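PDB 4OVD: peptidoglycan glycosyltransferase from Atopobium parvulum, which belongs to the penicillin-binding proteins, combining a dimerisation domain with a transpeptidase-type domain of the penicillin-recognising fold. Local coordinates for residues 297-311 and 364-378. Sequence-based numbering, arbitrary orientation.
Sequences FKVITTSIGVDNNLF and IGDKRFAEGIDKFGI
Ile304 sets CG1 anti to its carbonyl carbon (chi1 -68°), and an extended chi2 (168°) carries CD1 to 3.7 Å from Gly372 CA. Its CG2, anti to the backbone N, touches Arg368 O and Ile364 CG2. This is knobs-into-holes packing in the helical part of the transpeptidase domain. Phe369, Gly372 and Ile373 of helix 366-375 form the hole, and Ile364, at the end of helix 353-364, completes it. The axes of 298-307 and 366-375 are 9.6 Å apart at closest approach. Gly372 has no side chain, and its CA comes within 5.7 Å of Ile304 CA.

Toward the start of helix 298-307, Ile373 CD1 meets the edge of the Phe297 ring, 3.6 Å from Phe297 CZ. Ile300 CG2 touches both Ile373 CD1 and Phe376 CD2. Ser303 CB packs against Phe376 CZ at 3.6 Å. Helix 418-429 adds Ala424, which touches Ile300 and Phe376. Thr301 OG1 lies at the edge of the Phe369 ring, but its hydrogen bond goes to Ala409 O.

At the other end, Leu310 CD1 lies over one face of the Arg368 guanidinium, offset toward its rim. Arg368 bends at chi3 (-63°) and grips Ile364 O side-on, NE in the carbonyl plane and NH2 above it, which limits rotation of the group. No direct hydrogen bond crosses between the segments. One water bridges them, accepting from Asn308 ND2 at 2.8 Å and donating to Arg368 O at 2.7 Å.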
loop_
_atom_site.group_PDB
_atom_site.type_symbol
_atom_site.label_atom_id
_atom_site.label_comp_id
_atom_site.label_asym_id
_atom_site.label_seq_id
_atom_site.Cartn_x
_atom_site.Cartn_y
_atom_site.Cartn_z
ATOM N N PHE A 297 -3.665 -11.297 1.412
ATOM C CA PHE A 297 -2.500 -11.962 0.882
ATOM C C PHE A 297 -2.895 -13.143 -0.076
ATOM O O PHE A 297 -2.044 -13.646 -0.824
ATOM C CB PHE A 297 -1.730 -12.553 2.032
ATOM C CG PHE A 297 -0.272 -12.797 1.745
ATOM C CD1 PHE A 297 0.592 -11.721 1.681
ATOM C CD2 PHE A 297 0.219 -14.089 1.482
ATOM C CE1 PHE A 297 1.934 -11.924 1.412
ATOM C CE2 PHE A 297 1.522 -14.273 1.163
ATOM C CZ PHE A 297 2.404 -13.198 1.185
ATOM N N LYS A 298 -4.158 -13.597 -0.042
ATOM C CA LYS A 298 -4.533 -14.780 -0.809
ATOM C C LYS A 298 -4.373 -14.606 -2.319
ATOM O O LYS A 298 -4.319 -15.565 -3.029
ATOM C CB LYS A 298 -5.931 -15.202 -0.480
ATOM C CG LYS A 298 -6.068 -15.572 0.968
ATOM C CD LYS A 298 -7.474 -15.985 1.288
ATOM C CE LYS A 298 -7.633 -16.138 2.790
ATOM N NZ LYS A 298 -8.979 -16.540 3.149
ATOM N N VAL A 299 -4.307 -13.382 -2.793
ATOM C CA VAL A 299 -4.081 -13.096 -4.214
ATOM C C VAL A 299 -2.648 -13.505 -4.607
ATOM O O VAL A 299 -2.391 -13.949 -5.731
ATOM C CB VAL A 299 -4.333 -11.609 -4.415
ATOM C CG1 VAL A 299 -3.760 -11.153 -5.740
ATOM C CG2 VAL A 299 -5.846 -11.359 -4.325
ATOM N N ILE A 300 -1.723 -13.369 -3.654
ATOM C CA ILE A 300 -0.330 -13.787 -3.851
ATOM C C ILE A 300 -0.256 -15.307 -3.898
ATOM O O ILE A 300 0.312 -15.895 -4.781
ATOM C CB ILE A 300 0.552 -13.162 -2.732
ATOM C CG1 ILE A 300 0.564 -11.659 -3.015
ATOM C CG2 ILE A 300 1.959 -13.627 -2.801
ATOM C CD1 ILE A 300 0.894 -10.784 -1.872
ATOM N N THR A 301 -0.858 -15.963 -2.927
ATOM C CA THR A 301 -0.869 -17.406 -2.894
ATOM C C THR A 301 -1.477 -17.994 -4.156
ATOM O O THR A 301 -0.951 -18.979 -4.717
ATOM C CB THR A 301 -1.672 -17.865 -1.703
ATOM O OG1 THR A 301 -1.077 -17.259 -0.533
ATOM C CG2 THR A 301 -1.766 -19.418 -1.688
ATOM N N THR A 302 -2.606 -17.448 -4.620
ATOM C CA THR A 302 -3.215 -18.050 -5.822
ATOM C C THR A 302 -2.406 -17.723 -7.047
ATOM O O THR A 302 -2.319 -18.548 -7.972
ATOM C CB THR A 302 -4.684 -17.622 -5.976
ATOM O OG1 THR A 302 -4.742 -16.206 -5.813
ATOM C CG2 THR A 302 -5.515 -18.124 -4.835
ATOM N N SER A 303 -1.867 -16.513 -7.115
ATOM C CA SER A 303 -0.987 -16.184 -8.234
ATOM C C SER A 303 0.195 -17.155 -8.379
ATOM O O SER A 303 0.542 -17.586 -9.482
ATOM C CB SER A 303 -0.434 -14.794 -8.067
ATOM O OG SER A 303 -1.519 -13.922 -8.190
ATOM N N ILE A 304 0.834 -17.486 -7.276
ATOM C CA ILE A 304 1.950 -18.396 -7.299
ATOM C C ILE A 304 1.598 -19.785 -7.844
ATOM O O ILE A 304 2.348 -20.319 -8.648
ATOM C CB ILE A 304 2.554 -18.508 -5.888
ATOM C CG1 ILE A 304 3.204 -17.198 -5.499
ATOM C CG2 ILE A 304 3.617 -19.592 -5.837
ATOM C CD1 ILE A 304 3.543 -17.175 -3.991
ATOM N N GLY A 305 0.459 -20.338 -7.409
ATOM C CA GLY A 305 0.002 -21.604 -7.859
ATOM C C GLY A 305 -0.327 -21.598 -9.335
ATOM O O GLY A 305 0.121 -22.446 -10.128
ATOM N N VAL A 306 -1.042 -20.583 -9.726
ATOM C CA VAL A 306 -1.471 -20.471 -11.097
ATOM C C VAL A 306 -0.266 -20.248 -11.985
ATOM O O VAL A 306 -0.093 -20.880 -13.022
ATOM C CB VAL A 306 -2.461 -19.308 -11.244
ATOM C CG1 VAL A 306 -2.698 -19.006 -12.737
ATOM C CG2 VAL A 306 -3.781 -19.632 -10.559
ATOM N N ASP A 307 0.627 -19.373 -11.557
ATOM C CA ASP A 307 1.772 -19.091 -12.389
ATOM C C ASP A 307 2.645 -20.306 -12.461
ATOM O O ASP A 307 3.414 -20.433 -13.368
ATOM C CB ASP A 307 2.594 -17.907 -11.900
ATOM C CG ASP A 307 3.395 -17.274 -13.071
ATOM O OD1 ASP A 307 2.781 -16.906 -14.146
ATOM O OD2 ASP A 307 4.615 -17.170 -12.899
ATOM N N ASN A 308 2.599 -21.178 -11.471
ATOM C CA ASN A 308 3.390 -22.421 -11.573
ATOM C C ASN A 308 2.596 -23.552 -12.271
ATOM O O ASN A 308 3.040 -24.679 -12.330
ATOM C CB ASN A 308 3.826 -22.858 -10.196
ATOM C CG ASN A 308 5.127 -22.184 -9.766
ATOM O OD1 ASN A 308 6.162 -22.625 -10.129
ATOM N ND2 ASN A 308 5.050 -21.184 -8.946
ATOM N N ASN A 309 1.384 -23.248 -12.722
ATOM C CA ASN A 309 0.540 -24.196 -13.477
ATOM C C ASN A 309 0.141 -25.410 -12.626
ATOM O O ASN A 309 0.095 -26.549 -13.079
ATOM C CB ASN A 309 1.216 -24.651 -14.774
ATOM C CG ASN A 309 1.527 -23.486 -15.768
ATOM O OD1 ASN A 309 2.583 -23.446 -16.350
ATOM N ND2 ASN A 309 0.639 -22.547 -15.907
ATOM N N LEU A 310 -0.207 -25.121 -11.392
ATOM C CA LEU A 310 -0.574 -26.143 -10.480
ATOM C C LEU A 310 -2.069 -26.235 -10.308
ATOM O O LEU A 310 -2.558 -27.202 -9.739
ATOM C CB LEU A 310 0.078 -25.890 -9.136
ATOM C CG LEU A 310 1.606 -25.848 -9.186
ATOM C CD1 LEU A 310 2.119 -25.511 -7.808
ATOM C CD2 LEU A 310 2.271 -27.113 -9.666
ATOM N N PHE A 311 -2.777 -25.220 -10.765
ATOM C CA PHE A 311 -4.219 -25.214 -10.784
ATOM C C PHE A 311 -4.641 -23.991 -11.516
ATOM O O PHE A 311 -3.810 -23.111 -11.817
ATOM C CB PHE A 311 -4.827 -25.159 -9.341
ATOM C CG PHE A 311 -4.181 -24.165 -8.411
ATOM C CD1 PHE A 311 -4.466 -22.829 -8.473
ATOM C CD2 PHE A 311 -3.289 -24.619 -7.421
ATOM C CE1 PHE A 311 -3.882 -21.928 -7.575
ATOM C CE2 PHE A 311 -2.684 -23.723 -6.557
ATOM C CZ PHE A 311 -2.992 -22.378 -6.635
ATOM N N ILE A 364 1.169 -26.492 -3.879
ATOM C CA ILE A 364 2.308 -25.603 -4.160
ATOM C C ILE A 364 3.562 -26.140 -3.535
ATOM O O ILE A 364 4.579 -26.318 -4.228
ATOM C CB ILE A 364 2.040 -24.163 -3.722
ATOM C CG1 ILE A 364 0.658 -23.697 -4.257
ATOM C CG2 ILE A 364 3.185 -23.233 -4.139
ATOM C CD1 ILE A 364 0.203 -22.347 -3.721
ATOM N N GLY A 365 3.543 -26.378 -2.232
ATOM C CA GLY A 365 4.742 -26.887 -1.598
ATOM C C GLY A 365 5.447 -25.647 -1.099
ATOM O O GLY A 365 5.349 -24.570 -1.697
ATOM N N ASP A 366 6.214 -25.803 -0.028
ATOM C CA ASP A 366 6.887 -24.674 0.600
ATOM C C ASP A 366 7.926 -24.029 -0.277
ATOM O O ASP A 366 8.052 -22.833 -0.308
ATOM C CB ASP A 366 7.554 -25.156 1.903
ATOM C CG ASP A 366 6.520 -25.401 2.990
ATOM O OD1 ASP A 366 5.316 -25.019 2.786
ATOM O OD2 ASP A 366 6.915 -25.910 4.047
ATOM N N LYS A 367 8.681 -24.848 -0.968
ATOM C CA LYS A 367 9.729 -24.337 -1.845
ATOM C C LYS A 367 9.211 -23.385 -2.909
ATOM O O LYS A 367 9.770 -22.291 -3.054
ATOM C CB LYS A 367 10.477 -25.496 -2.510
ATOM C CG LYS A 367 11.538 -25.018 -3.499
ATOM C CD LYS A 367 12.501 -26.147 -3.849
ATOM C CE LYS A 367 13.375 -25.709 -5.000
ATOM N NZ LYS A 367 14.370 -26.752 -5.242
ATOM N N ARG A 368 8.211 -23.813 -3.707
ATOM C CA ARG A 368 7.663 -22.924 -4.739
ATOM C C ARG A 368 6.949 -21.772 -4.097
ATOM O O ARG A 368 6.935 -20.667 -4.655
ATOM C CB ARG A 368 6.753 -23.656 -5.755
ATOM C CG ARG A 368 7.538 -24.555 -6.698
ATOM C CD ARG A 368 6.677 -25.324 -7.690
ATOM N NE ARG A 368 5.774 -26.251 -7.011
ATOM C CZ ARG A 368 5.352 -27.381 -7.558
ATOM N NH1 ARG A 368 5.813 -27.724 -8.755
ATOM N NH2 ARG A 368 4.503 -28.186 -6.885
ATOM N N PHE A 369 6.383 -22.002 -2.909
ATOM C CA PHE A 369 5.702 -20.920 -2.219
ATOM C C PHE A 369 6.703 -19.868 -1.818
ATOM O O PHE A 369 6.534 -18.695 -2.118
ATOM C CB PHE A 369 4.971 -21.408 -0.964
ATOM C CG PHE A 369 4.200 -20.327 -0.239
ATOM C CD1 PHE A 369 2.988 -19.837 -0.751
ATOM C CD2 PHE A 369 4.645 -19.840 0.934
ATOM C CE1 PHE A 369 2.288 -18.912 -0.073
ATOM C CE2 PHE A 369 3.911 -18.903 1.646
ATOM C CZ PHE A 369 2.721 -18.459 1.154
ATOM N N ALA A 370 7.731 -20.277 -1.090
ATOM C CA ALA A 370 8.745 -19.333 -0.650
ATOM C C ALA A 370 9.427 -18.651 -1.850
ATOM O O ALA A 370 9.806 -17.476 -1.781
ATOM C CB ALA A 370 9.755 -20.012 0.240
ATOM N N GLU A 371 9.607 -19.351 -2.963
ATOM C CA GLU A 371 10.206 -18.673 -4.117
ATOM C C GLU A 371 9.286 -17.618 -4.665
ATOM O O GLU A 371 9.733 -16.542 -5.027
ATOM C CB GLU A 371 10.600 -19.645 -5.231
ATOM C CG GLU A 371 11.855 -20.426 -4.847
ATOM C CD GLU A 371 12.131 -21.594 -5.770
ATOM O OE1 GLU A 371 11.248 -21.951 -6.592
ATOM O OE2 GLU A 371 13.221 -22.176 -5.629
ATOM N N GLY A 372 7.983 -17.885 -4.651
ATOM C CA GLY A 372 7.043 -16.915 -5.173
ATOM C C GLY A 372 6.931 -15.683 -4.304
ATOM O O GLY A 372 6.799 -14.595 -4.830
ATOM N N ILE A 373 6.822 -15.885 -2.994
ATOM C CA ILE A 373 6.744 -14.797 -2.021
ATOM C C ILE A 373 7.885 -13.840 -2.285
ATOM O O ILE A 373 7.722 -12.611 -2.277
ATOM C CB ILE A 373 6.999 -15.368 -0.592
ATOM C CG1 ILE A 373 5.801 -16.149 -0.151
ATOM C CG2 ILE A 373 7.314 -14.340 0.454
ATOM C CD1 ILE A 373 4.518 -15.542 -0.568
ATOM N N ASP A 374 9.060 -14.436 -2.496
ATOM C CA ASP A 374 10.276 -13.697 -2.703
ATOM C C ASP A 374 10.227 -12.955 -4.030
ATOM O O ASP A 374 10.560 -11.794 -4.099
ATOM C CB ASP A 374 11.447 -14.652 -2.658
ATOM C CG ASP A 374 12.748 -13.945 -2.553
ATOM O OD1 ASP A 374 13.086 -13.554 -1.415
ATOM O OD2 ASP A 374 13.447 -13.836 -3.581
ATOM N N LYS A 375 9.763 -13.620 -5.087
ATOM C CA LYS A 375 9.681 -12.973 -6.358
ATOM C C LYS A 375 8.692 -11.799 -6.269
ATOM O O LYS A 375 8.880 -10.786 -6.913
ATOM C CB LYS A 375 9.173 -14.031 -7.350
ATOM C CG LYS A 375 9.542 -13.862 -8.805
ATOM C CD LYS A 375 9.198 -15.149 -9.541
ATOM C CE LYS A 375 9.898 -15.280 -10.888
ATOM N NZ LYS A 375 9.677 -14.120 -11.790
ATOM N N PHE A 376 7.618 -11.943 -5.476
ATOM C CA PHE A 376 6.633 -10.874 -5.316
ATOM C C PHE A 376 7.127 -9.726 -4.436
ATOM O O PHE A 376 6.354 -8.757 -4.160
ATOM C CB PHE A 376 5.336 -11.407 -4.740
ATOM C CG PHE A 376 4.283 -11.773 -5.755
ATOM C CD1 PHE A 376 3.517 -10.774 -6.331
ATOM C CD2 PHE A 376 4.000 -13.093 -6.086
ATOM C CE1 PHE A 376 2.496 -11.066 -7.222
ATOM C CE2 PHE A 376 2.982 -13.385 -6.958
ATOM C CZ PHE A 376 2.224 -12.370 -7.534
ATOM N N GLY A 377 8.370 -9.820 -3.962
ATOM C CA GLY A 377 8.954 -8.750 -3.119
ATOM C C GLY A 377 8.541 -8.795 -1.628
ATOM O O GLY A 377 8.861 -7.877 -0.866
ATOM N N ILE A 378 7.898 -9.874 -1.197
ATOM C CA ILE A 378 7.414 -9.950 0.185
ATOM C C ILE A 378 8.591 -10.102 1.085
ATOM O O ILE A 378 9.387 -10.975 0.876
ATOM C CB ILE A 378 6.430 -11.091 0.372
ATOM C CG1 ILE A 378 5.252 -10.924 -0.587
ATOM C CG2 ILE A 378 5.936 -11.111 1.818
ATOM C CD1 ILE A 378 4.621 -9.537 -0.536
HETATM O O HOH W 1 7.110 -20.153 -7.279
#